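Local coordinates for protein Ral guanine nucleotide dissociation stimulator-like 2 (PDB 4JGW) that probably acts as a guanine nucleotide exchange factor for small G proteins and associates in vitro with the GTP-bound forms of Rap1A and H-Ras, at residues E9-E21 with T25-D37. Sequence-based numbering, arbitrary orientation.
Sequences EEEASVSVWDEEE and TFTVTSRQYRPLD
Trp17 and Val28 form a hydrogen-bonded pair on antiparallel strands and show how cross-strand side chains pack on one face of a hairpin. Val28, followed outward, sets its CB over one face of the indole, 4.0 Å from the centroid of the five-membered ring, a CH-pi contact. Its CG1 reaches the benzene part, 3.6 Å from Trp17 CZ2, while CG2 turns the other way and lies 3.5 Å from Glu19 OE2. That oxygen also helps to fix the indole's rotation: with its anti lone pair it takes the hydrogen of Trp17 NE1 at 2.8 Å, almost in the ring plane. With CG between the backbone N and the carbonyl carbon (chi1 71°), the Trp17 indole swings over Val28 on the facing strand. On the same face Phe26 brings CE1 to 3.3 Å from Glu21 OE1; Arg49 of strand 46-54 forms salt bridges with Glu19 and Glu21 and a cation-pi contact with the Phe26 ring.

The other face pairs acids with hydroxyls. Thr27 OG1 donates to Asp18 OD1 (2.9 Å) from above the carboxylate plane, whereas Thr25 OG1 donates to Glu20 OE1 (2.7 Å) on the syn side, somewhat out of plane. Farther along, Val16 CG1 touches Thr27 CG2 at a slant, while its CG2 lies alongside Thr29 CG2; Val14 CG2 likewise runs beside Arg31 CG.

Paired backbone bonds tie the strands from Glu19-Phe26 to Ser13-Gln32. There Gln32 O accepts from Ala12 N (2.8 Å) and, through a longer bond, Ser13 N, a classic beta bulge that shifts the register by one before Glu11 meets Tyr33. Strand 25-33 also bonds to strand 46-54, leaving 9-21 at the sheet edge within this chain: a long antiparallel beta hairpin, projecting from the helical body of a Ras-type exchange factor.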
# COMPACT_ATOMS: atom_id res chain seq x y z
N GLU A 9 22.78 -22.12 16.91
CA GLU A 9 22.39 -21.33 15.70
C GLU A 9 23.34 -21.56 14.52
O GLU A 9 23.04 -21.17 13.39
CB GLU A 9 22.30 -19.83 16.04
CG GLU A 9 23.61 -19.20 16.53
CD GLU A 9 23.46 -17.73 16.88
OE1 GLU A 9 22.62 -17.04 16.26
OE2 GLU A 9 24.19 -17.25 17.78
N GLU A 10 24.47 -22.20 14.79
CA GLU A 10 25.44 -22.56 13.76
C GLU A 10 24.99 -23.86 13.08
O GLU A 10 24.77 -24.87 13.75
CB GLU A 10 26.84 -22.72 14.36
CG GLU A 10 27.98 -22.62 13.35
CD GLU A 10 28.34 -21.19 13.00
OE1 GLU A 10 28.80 -20.45 13.89
OE2 GLU A 10 28.18 -20.81 11.82
N GLU A 11 24.85 -23.81 11.76
CA GLU A 11 24.37 -24.97 10.99
C GLU A 11 25.49 -25.88 10.52
O GLU A 11 26.64 -25.45 10.35
CB GLU A 11 23.49 -24.53 9.82
CG GLU A 11 24.21 -23.76 8.71
CD GLU A 11 23.31 -23.47 7.52
OE1 GLU A 11 22.10 -23.25 7.72
OE2 GLU A 11 23.83 -23.46 6.38
N ALA A 12 25.15 -27.16 10.31
CA ALA A 12 26.11 -28.17 9.87
C ALA A 12 25.80 -28.70 8.47
O ALA A 12 26.72 -29.09 7.74
CB ALA A 12 26.17 -29.31 10.87
N SER A 13 24.52 -28.70 8.11
CA SER A 13 24.06 -29.25 6.83
C SER A 13 22.72 -28.65 6.38
O SER A 13 21.85 -28.38 7.21
CB SER A 13 23.95 -30.77 6.91
OG SER A 13 23.56 -31.34 5.67
N VAL A 14 22.58 -28.44 5.08
CA VAL A 14 21.32 -27.98 4.47
C VAL A 14 21.03 -28.78 3.20
O VAL A 14 21.85 -28.80 2.27
CB VAL A 14 21.34 -26.45 4.15
CG1 VAL A 14 20.13 -26.06 3.29
CG2 VAL A 14 21.36 -25.62 5.42
N SER A 15 19.88 -29.44 3.17
CA SER A 15 19.45 -30.21 2.00
C SER A 15 18.18 -29.63 1.38
O SER A 15 17.21 -29.35 2.08
CB SER A 15 19.23 -31.68 2.37
OG SER A 15 20.45 -32.28 2.79
N VAL A 16 18.21 -29.45 0.06
CA VAL A 16 17.09 -28.87 -0.68
C VAL A 16 16.71 -29.74 -1.88
O VAL A 16 17.56 -30.05 -2.72
CB VAL A 16 17.40 -27.42 -1.16
CG1 VAL A 16 16.20 -26.81 -1.88
CG2 VAL A 16 17.83 -26.54 0.00
N TRP A 17 15.44 -30.13 -1.96
CA TRP A 17 14.92 -30.89 -3.09
C TRP A 17 13.47 -30.54 -3.43
O TRP A 17 12.77 -29.94 -2.61
CB TRP A 17 15.09 -32.41 -2.86
CG TRP A 17 14.18 -32.99 -1.82
CD1 TRP A 17 12.94 -33.53 -2.01
CD2 TRP A 17 14.45 -33.10 -0.41
NE1 TRP A 17 12.42 -33.97 -0.82
CE2 TRP A 17 13.32 -33.71 0.18
CE3 TRP A 17 15.52 -32.73 0.41
CZ2 TRP A 17 13.24 -33.98 1.55
CZ3 TRP A 17 15.45 -32.99 1.77
CH2 TRP A 17 14.31 -33.61 2.33
N ASP A 18 13.04 -30.92 -4.63
CA ASP A 18 11.68 -30.64 -5.08
C ASP A 18 10.81 -31.90 -5.11
O ASP A 18 11.29 -32.99 -5.43
CB ASP A 18 11.69 -29.98 -6.46
CG ASP A 18 12.19 -28.54 -6.42
OD1 ASP A 18 12.30 -27.96 -5.32
OD2 ASP A 18 12.45 -27.97 -7.50
N GLU A 19 9.54 -31.72 -4.77
CA GLU A 19 8.56 -32.81 -4.76
C GLU A 19 7.31 -32.41 -5.54
O GLU A 19 6.87 -31.26 -5.48
CB GLU A 19 8.18 -33.19 -3.33
CG GLU A 19 9.29 -33.88 -2.54
CD GLU A 19 8.88 -34.29 -1.14
OE1 GLU A 19 7.66 -34.32 -0.85
OE2 GLU A 19 9.77 -34.58 -0.32
N GLU A 20 6.75 -33.38 -6.27
CA GLU A 20 5.55 -33.14 -7.07
C GLU A 20 4.32 -33.78 -6.43
O GLU A 20 4.38 -34.88 -5.88
CB GLU A 20 5.73 -33.69 -8.49
CG GLU A 20 6.92 -33.11 -9.27
CD GLU A 20 6.74 -31.64 -9.66
OE1 GLU A 20 5.58 -31.18 -9.78
OE2 GLU A 20 7.76 -30.96 -9.86
N GLU A 21 3.19 -33.06 -6.49
CA GLU A 21 1.90 -33.58 -6.04
C GLU A 21 0.85 -33.40 -7.12
O GLU A 21 1.11 -32.75 -8.14
CB GLU A 21 1.47 -32.92 -4.73
CG GLU A 21 2.19 -33.45 -3.49
CD GLU A 21 1.57 -33.01 -2.17
OE1 GLU A 21 0.55 -32.28 -2.18
OE2 GLU A 21 2.11 -33.39 -1.11
N THR A 25 3.70 -28.14 -7.16
CA THR A 25 5.13 -28.39 -6.97
C THR A 25 5.60 -27.76 -5.66
O THR A 25 5.35 -26.59 -5.39
CB THR A 25 5.96 -27.85 -8.16
OG1 THR A 25 5.54 -28.50 -9.37
CG2 THR A 25 7.45 -28.11 -7.95
N PHE A 26 6.27 -28.57 -4.84
CA PHE A 26 6.75 -28.14 -3.53
C PHE A 26 8.27 -28.17 -3.47
O PHE A 26 8.91 -28.94 -4.19
CB PHE A 26 6.18 -29.04 -2.43
CG PHE A 26 4.68 -28.95 -2.28
CD1 PHE A 26 3.84 -29.76 -3.04
CD2 PHE A 26 4.11 -28.07 -1.36
CE1 PHE A 26 2.46 -29.68 -2.91
CE2 PHE A 26 2.73 -27.99 -1.22
CZ PHE A 26 1.90 -28.79 -1.99
N THR A 27 8.84 -27.33 -2.61
CA THR A 27 10.27 -27.38 -2.30
C THR A 27 10.45 -27.70 -0.82
O THR A 27 9.99 -26.95 0.05
CB THR A 27 10.99 -26.07 -2.67
OG1 THR A 27 10.86 -25.82 -4.07
CG2 THR A 27 12.47 -26.15 -2.33
N VAL A 28 11.11 -28.82 -0.55
CA VAL A 28 11.44 -29.21 0.82
C VAL A 28 12.86 -28.75 1.14
O VAL A 28 13.78 -28.97 0.35
CB VAL A 28 11.29 -30.73 1.06
CG1 VAL A 28 11.45 -31.06 2.54
CG2 VAL A 28 9.94 -31.23 0.56
N THR A 29 13.01 -28.11 2.29
CA THR A 29 14.31 -27.70 2.79
C THR A 29 14.51 -28.31 4.17
O THR A 29 13.62 -28.23 5.02
CB THR A 29 14.42 -26.16 2.87
OG1 THR A 29 14.04 -25.59 1.61
CG2 THR A 29 15.84 -25.73 3.21
N SER A 30 15.67 -28.92 4.39
CA SER A 30 16.00 -29.51 5.68
C SER A 30 17.34 -28.99 6.17
O SER A 30 18.38 -29.25 5.56
CB SER A 30 16.01 -31.04 5.59
OG SER A 30 15.95 -31.63 6.87
N ARG A 31 17.31 -28.25 7.27
CA ARG A 31 18.50 -27.61 7.82
C ARG A 31 18.88 -28.25 9.16
O ARG A 31 18.11 -28.19 10.13
CB ARG A 31 18.29 -26.10 7.99
CG ARG A 31 17.76 -25.40 6.74
CD ARG A 31 17.22 -24.01 7.08
NE ARG A 31 16.12 -23.63 6.19
CZ ARG A 31 14.84 -23.97 6.37
NH1 ARG A 31 14.48 -24.71 7.41
NH2 ARG A 31 13.92 -23.57 5.50
N GLN A 32 20.05 -28.86 9.21
CA GLN A 32 20.58 -29.46 10.43
C GLN A 32 21.49 -28.47 11.14
O GLN A 32 22.51 -28.05 10.58
CB GLN A 32 21.32 -30.77 10.13
CG GLN A 32 21.86 -31.49 11.37
CD GLN A 32 20.76 -32.06 12.26
OE1 GLN A 32 20.01 -32.94 11.85
NE2 GLN A 32 20.66 -31.55 13.48
N TYR A 33 21.11 -28.09 12.35
CA TYR A 33 21.92 -27.19 13.17
C TYR A 33 22.72 -27.97 14.21
O TYR A 33 22.33 -29.07 14.62
CB TYR A 33 21.03 -26.16 13.87
CG TYR A 33 20.48 -25.09 12.95
CD1 TYR A 33 19.26 -25.27 12.28
CD2 TYR A 33 21.18 -23.90 12.73
CE1 TYR A 33 18.76 -24.28 11.44
CE2 TYR A 33 20.68 -22.92 11.89
CZ TYR A 33 19.47 -23.11 11.24
OH TYR A 33 18.98 -22.14 10.41
N ARG A 34 23.85 -27.40 14.61
CA ARG A 34 24.66 -27.95 15.70
C ARG A 34 23.93 -27.71 17.02
O ARG A 34 23.29 -26.67 17.19
CB ARG A 34 26.04 -27.30 15.72
CG ARG A 34 26.96 -27.73 14.58
CD ARG A 34 28.34 -27.11 14.72
NE ARG A 34 29.25 -27.54 13.67
CZ ARG A 34 29.51 -26.85 12.56
NH1 ARG A 34 28.93 -25.68 12.34
NH2 ARG A 34 30.36 -27.33 11.66
N PRO A 35 24.01 -28.68 17.95
CA PRO A 35 23.36 -28.51 19.25
C PRO A 35 24.04 -27.44 20.09
O PRO A 35 25.25 -27.21 19.94
CB PRO A 35 23.51 -29.89 19.90
CG PRO A 35 24.70 -30.49 19.25
CD PRO A 35 24.70 -29.98 17.84
N LEU A 36 23.27 -26.78 20.96
CA LEU A 36 23.81 -25.72 21.82
C LEU A 36 24.92 -26.28 22.70
O LEU A 36 25.99 -25.68 22.82
CB LEU A 36 22.70 -25.07 22.66
CG LEU A 36 22.93 -23.62 23.10
CD1 LEU A 36 21.60 -22.90 23.28
CD2 LEU A 36 23.78 -23.52 24.37
N ASP A 37 24.66 -27.43 23.32
CA ASP A 37 25.69 -28.22 23.98
C ASP A 37 26.42 -29.00 22.88
O ASP A 37 25.84 -29.90 22.27
CB ASP A 37 25.04 -29.17 25.00
CG ASP A 37 26.06 -30.06 25.72
OD1 ASP A 37 27.27 -30.01 25.42
OD2 ASP A 37 25.62 -30.83 26.60